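Local structure of xylulose kinase (Bifidobacterium adolescentis ATCC 15703, 3I8B) at residues Val220-Ala224 against Glu225-Ala229; Pro155-Val158 against Lys159-Ala162. The protein probably phosphorylates D-xylulose to D-xylulose 5-phosphate with ATP, as a metal-binding sugar kinase of the FGGY family. One frame throughout, in Å; residues are numbered along the deposited sequence.

Contact 1. Residues Val220-Ala224 against Glu225-Ala229; sequences VLEAA and EGAKA
Glu225 runs alongside Leu221, one helical turn earlier, both side chains heading in one direction, with OE2 of Glu225 3.9 Å from CD2 of Leu221. Glu225 holds CG beside its backbone N (chi1 -52°) and runs on extended, which lays the aliphatic part of the chain over the turn below: its CG is 3.6 Å from Leu221 O. This is the tight side, where the buried leucine backs the last turn of helix 214-225. The turn itself is closed on Glu222 O, which takes two amides from the same face of its plane. Gly226 N gives the straighter bond, 3.0 Å to Glu222 O at an N-H...O angle of 158°. Glu225 N comes in above the carbonyl plane at 3.3 Å from Glu222 O and makes only a weak second bond to Leu221 O. Gly226 then leaves the helix with positive phi and serves as N-cap of the next one. The looser side faces solvent. There Glu222 swings its CG anti to the backbone N (chi1 -173°), and OE1 ends 3.3 Å from Ala227 CB, a van der Waals touch without a hydrogen bond. The corner thus joins helix 214-225 to helix 227-236, whose Ala230 and His233 pack on Leu221; helix 155-158 covers Leu221 and Ala224 through Val158, and helix 143-153 lies against Val220 and Ala223.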
loop_
_atom_site.group_PDB
_atom_site.type_symbol
_atom_site.label_atom_id
_atom_site.label_comp_id
_atom_site.label_asym_id
_atom_site.label_seq_id
_atom_site.Cartn_x
_atom_site.Cartn_y
_atom_site.Cartn_z
ATOM N N VAL A 220 4.831 10.773 -20.561
ATOM C CA VAL A 220 5.700 11.549 -19.668
ATOM C C VAL A 220 7.130 11.710 -20.187
ATOM O O VAL A 220 7.839 12.626 -19.771
ATOM C CB VAL A 220 5.701 11.002 -18.216
ATOM C CG1 VAL A 220 4.267 10.786 -17.743
ATOM C CG2 VAL A 220 6.524 9.705 -18.106
ATOM N N LEU A 221 7.547 10.820 -21.088
ATOM C CA LEU A 221 8.871 10.899 -21.705
ATOM C C LEU A 221 8.934 12.000 -22.771
ATOM O O LEU A 221 10.012 12.476 -23.134
ATOM C CB LEU A 221 9.250 9.558 -22.343
ATOM C CG LEU A 221 9.506 8.404 -21.365
ATOM C CD1 LEU A 221 9.856 7.101 -22.087
ATOM C CD2 LEU A 221 10.592 8.770 -20.324
ATOM N N GLU A 222 7.767 12.381 -23.273
ATOM C CA GLU A 222 7.672 13.347 -24.365
ATOM C C GLU A 222 8.400 14.642 -24.043
ATOM O O GLU A 222 9.036 15.231 -24.921
ATOM C CB GLU A 222 6.196 13.627 -24.676
ATOM C CG GLU A 222 5.910 14.489 -25.893
ATOM C CD GLU A 222 4.515 14.216 -26.441
ATOM O OE1 GLU A 222 4.268 13.093 -26.947
ATOM O OE2 GLU A 222 3.659 15.105 -26.338
ATOM N N ALA A 223 8.317 15.065 -22.781
ATOM C CA ALA A 223 8.943 16.301 -22.329
ATOM C C ALA A 223 10.437 16.324 -22.598
ATOM O O ALA A 223 10.997 17.375 -22.912
ATOM C CB ALA A 223 8.684 16.526 -20.843
ATOM N N ALA A 224 11.089 15.172 -22.460
ATOM C CA ALA A 224 12.531 15.115 -22.664
ATOM C C ALA A 224 12.930 14.739 -24.097
ATOM O O ALA A 224 13.996 15.135 -24.563
ATOM C CB ALA A 224 13.195 14.162 -21.638
ATOM N N GLU A 225 12.070 14.009 -24.803
ATOM C CA GLU A 225 12.512 13.310 -26.015
ATOM C C GLU A 225 11.802 13.675 -27.331
ATOM O O GLU A 225 12.302 13.355 -28.405
ATOM C CB GLU A 225 12.425 11.783 -25.812
ATOM C CG GLU A 225 13.129 11.264 -24.544
ATOM C CD GLU A 225 13.142 9.729 -24.433
ATOM O OE1 GLU A 225 13.274 9.038 -25.460
ATOM O OE2 GLU A 225 13.042 9.211 -23.308
ATOM N N GLY A 226 10.643 14.318 -27.263
ATOM C CA GLY A 226 9.818 14.466 -28.457
ATOM C C GLY A 226 8.877 13.276 -28.559
ATOM O O GLY A 226 9.177 12.212 -28.010
ATOM N N ALA A 227 7.753 13.441 -29.257
ATOM C CA ALA A 227 6.689 12.435 -29.267
ATOM C C ALA A 227 7.084 11.061 -29.811
ATOM O O ALA A 227 6.888 10.054 -29.128
ATOM C CB ALA A 227 5.447 12.958 -30.004
ATOM N N LYS A 228 7.603 11.005 -31.037
ATOM C CA LYS A 228 7.943 9.710 -31.637
ATOM C C LYS A 228 9.119 9.022 -30.923
ATOM O O LYS A 228 9.122 7.803 -30.752
ATOM C CB LYS A 228 8.203 9.814 -33.154
ATOM C CG LYS A 228 6.971 10.180 -34.016
ATOM C CD LYS A 228 5.721 9.437 -33.558
ATOM C CE LYS A 228 4.458 9.897 -34.304
ATOM N NZ LYS A 228 4.419 11.370 -34.528
ATOM N N ALA A 229 10.123 9.795 -30.531
ATOM C CA ALA A 229 11.237 9.231 -29.771
ATOM C C ALA A 229 10.727 8.677 -28.437
ATOM O O ALA A 229 11.149 7.605 -28.008
ATOM C CB ALA A 229 12.343 10.270 -29.549
#

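Contact 2. Residues Pro155-Val158 against Lys159-Ala162; sequences PENV and KKIA
The backbone of Pro155-Val158 makes a single short helical turn, closed by Lys159 N on Pro155 O (3.2 Å), and runs straight into a type I beta turn from Val158 to Ile161, in which Ile161 N bonds Val158 O at 3.3 Å from above the carbonyl plane. Between them Lys160 N reaches Asn157 O, again from well above its plane. Ile161 folds back over this turn: with CG1 beside its own backbone N (chi1 -61°), CG1 sits just 3.0 Å from Val158 O, and CD1 goes on to meet CG2 of Val158 at 3.8 Å, the two buried side chains meeting at a slant. Cutting Ile161 back to an alanine removes CG1 and CD1 and would probably open a gap beside Val158 CG2 and strip Val158 O of their cover. The two lysines stay outside. Lys160 lays CG 3.3 Å from Glu156 O, its extended chain passing the carbonyl, whereas Lys159 passes Pro155 O and carries NZ out to a water 2.7 Å away. That water donates to Glu156 OE2, so it bridges opposite charges whose own atoms, NZ of Lys159 and OE2 of Glu156, stand 5.4 Å apart. His233 NE2 also hydrogen-bonds Val158 O. Helix 143-153 packs on Val158 through Val150 and Ala151, helix 214-225 covers Pro155 and Val158, and beyond the turn Ala162 makes backbone hydrogen bonds to Leu80 and Val238 as the chain enters strand 163-165.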
loop_
_atom_site.group_PDB
_atom_site.type_symbol
_atom_site.label_atom_id
_atom_site.label_comp_id
_atom_site.label_asym_id
_atom_site.label_seq_id
_atom_site.Cartn_x
_atom_site.Cartn_y
_atom_site.Cartn_z
ATOM N N PRO A 155 16.678 15.149 -17.803
ATOM C CA PRO A 155 16.536 14.551 -19.138
ATOM C C PRO A 155 17.645 13.561 -19.521
ATOM O O PRO A 155 17.326 12.548 -20.154
ATOM C CB PRO A 155 16.553 15.761 -20.083
ATOM C CG PRO A 155 16.148 16.935 -19.232
ATOM C CD PRO A 155 16.549 16.624 -17.819
ATOM N N GLU A 156 18.902 13.845 -19.174
ATOM C CA GLU A 156 20.006 12.930 -19.496
ATOM C C GLU A 156 19.812 11.558 -18.856
ATOM O O GLU A 156 20.177 10.534 -19.441
ATOM C CB GLU A 156 21.361 13.501 -19.064
ATOM C CG GLU A 156 21.765 14.767 -19.797
ATOM C CD GLU A 156 20.773 15.900 -19.585
ATOM O OE1 GLU A 156 20.371 16.153 -18.414
ATOM O OE2 GLU A 156 20.396 16.536 -20.599
ATOM N N ASN A 157 19.251 11.559 -17.650
ATOM C CA ASN A 157 18.942 10.331 -16.914
ATOM C C ASN A 157 17.741 9.589 -17.481
ATOM O O ASN A 157 17.736 8.359 -17.540
ATOM C CB ASN A 157 18.649 10.662 -15.438
ATOM C CG ASN A 157 19.907 10.889 -14.622
ATOM O OD1 ASN A 157 19.853 11.366 -13.472
ATOM N ND2 ASN A 157 21.043 10.525 -15.194
ATOM N N VAL A 158 16.699 10.318 -17.859
ATOM C CA VAL A 158 15.495 9.649 -18.317
ATOM C C VAL A 158 15.768 8.901 -19.616
ATOM O O VAL A 158 15.233 7.811 -19.836
ATOM C CB VAL A 158 14.279 10.579 -18.430
ATOM C CG1 VAL A 158 14.120 11.120 -19.882
ATOM C CG2 VAL A 158 13.030 9.821 -18.009
ATOM N N LYS A 159 16.658 9.461 -20.434
ATOM C CA LYS A 159 17.014 8.875 -21.724
ATOM C C LYS A 159 17.862 7.607 -21.598
ATOM O O LYS A 159 17.971 6.846 -22.561
ATOM C CB LYS A 159 17.744 9.898 -22.601
ATOM C CG LYS A 159 16.846 11.012 -23.150
ATOM C CD LYS A 159 17.664 11.978 -24.008
ATOM C CE LYS A 159 16.899 13.271 -24.282
ATOM N NZ LYS A 159 17.795 14.332 -24.825
ATOM N N LYS A 160 18.461 7.377 -20.429
ATOM C CA LYS A 160 19.253 6.149 -20.202
ATOM C C LYS A 160 18.402 4.956 -19.735
ATOM O O LYS A 160 18.897 3.834 -19.628
ATOM C CB LYS A 160 20.354 6.392 -19.157
ATOM C CG LYS A 160 21.375 7.471 -19.508
ATOM C CD LYS A 160 22.480 7.507 -18.449
ATOM C CE LYS A 160 23.266 8.807 -18.502
ATOM N NZ LYS A 160 24.441 8.799 -17.579
ATOM N N ILE A 161 17.147 5.209 -19.399
ATOM C CA ILE A 161 16.294 4.158 -18.857
ATOM C C ILE A 161 16.229 2.968 -19.814
ATOM O O ILE A 161 15.820 3.125 -20.962
ATOM C CB ILE A 161 14.873 4.680 -18.586
ATOM C CG1 ILE A 161 14.917 5.809 -17.558
ATOM C CG2 ILE A 161 13.972 3.552 -18.062
ATOM C CD1 ILE A 161 13.568 6.211 -17.012
ATOM N N ALA A 162 16.663 1.795 -19.351
ATOM C CA ALA A 162 16.448 0.544 -20.077
ATOM C C ALA A 162 15.384 -0.329 -19.395
ATOM O O ALA A 162 14.777 -1.199 -20.024
ATOM C CB ALA A 162 17.754 -0.215 -20.241
HETATM O O HOH W 1 19.490 14.927 -22.763
#

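Contact 2 comes earlier in the chain than contact 1, yet their centres lie about 11 Å apart. They meet directly: Leu221 CD2 is 3.5 Å from Val158 CG2, and Ala224 CB is 3.6 Å from Val158 CG1, so both methyls of Val158 help fit the short turn against helix 214-225. Nearer the surface the chain of Lys159 runs past the end of that helix, its CE 3.5 Å from Ala224 O. His233, on helix 227-236, is a neighbour shared by both contacts. Contact 1 is plain packing away from the magnesium site and the probable catalytic residue Asp274; in contact 2 the Ile161 side chain is about 10 Å from that of Leu192, a magnesium-site residue.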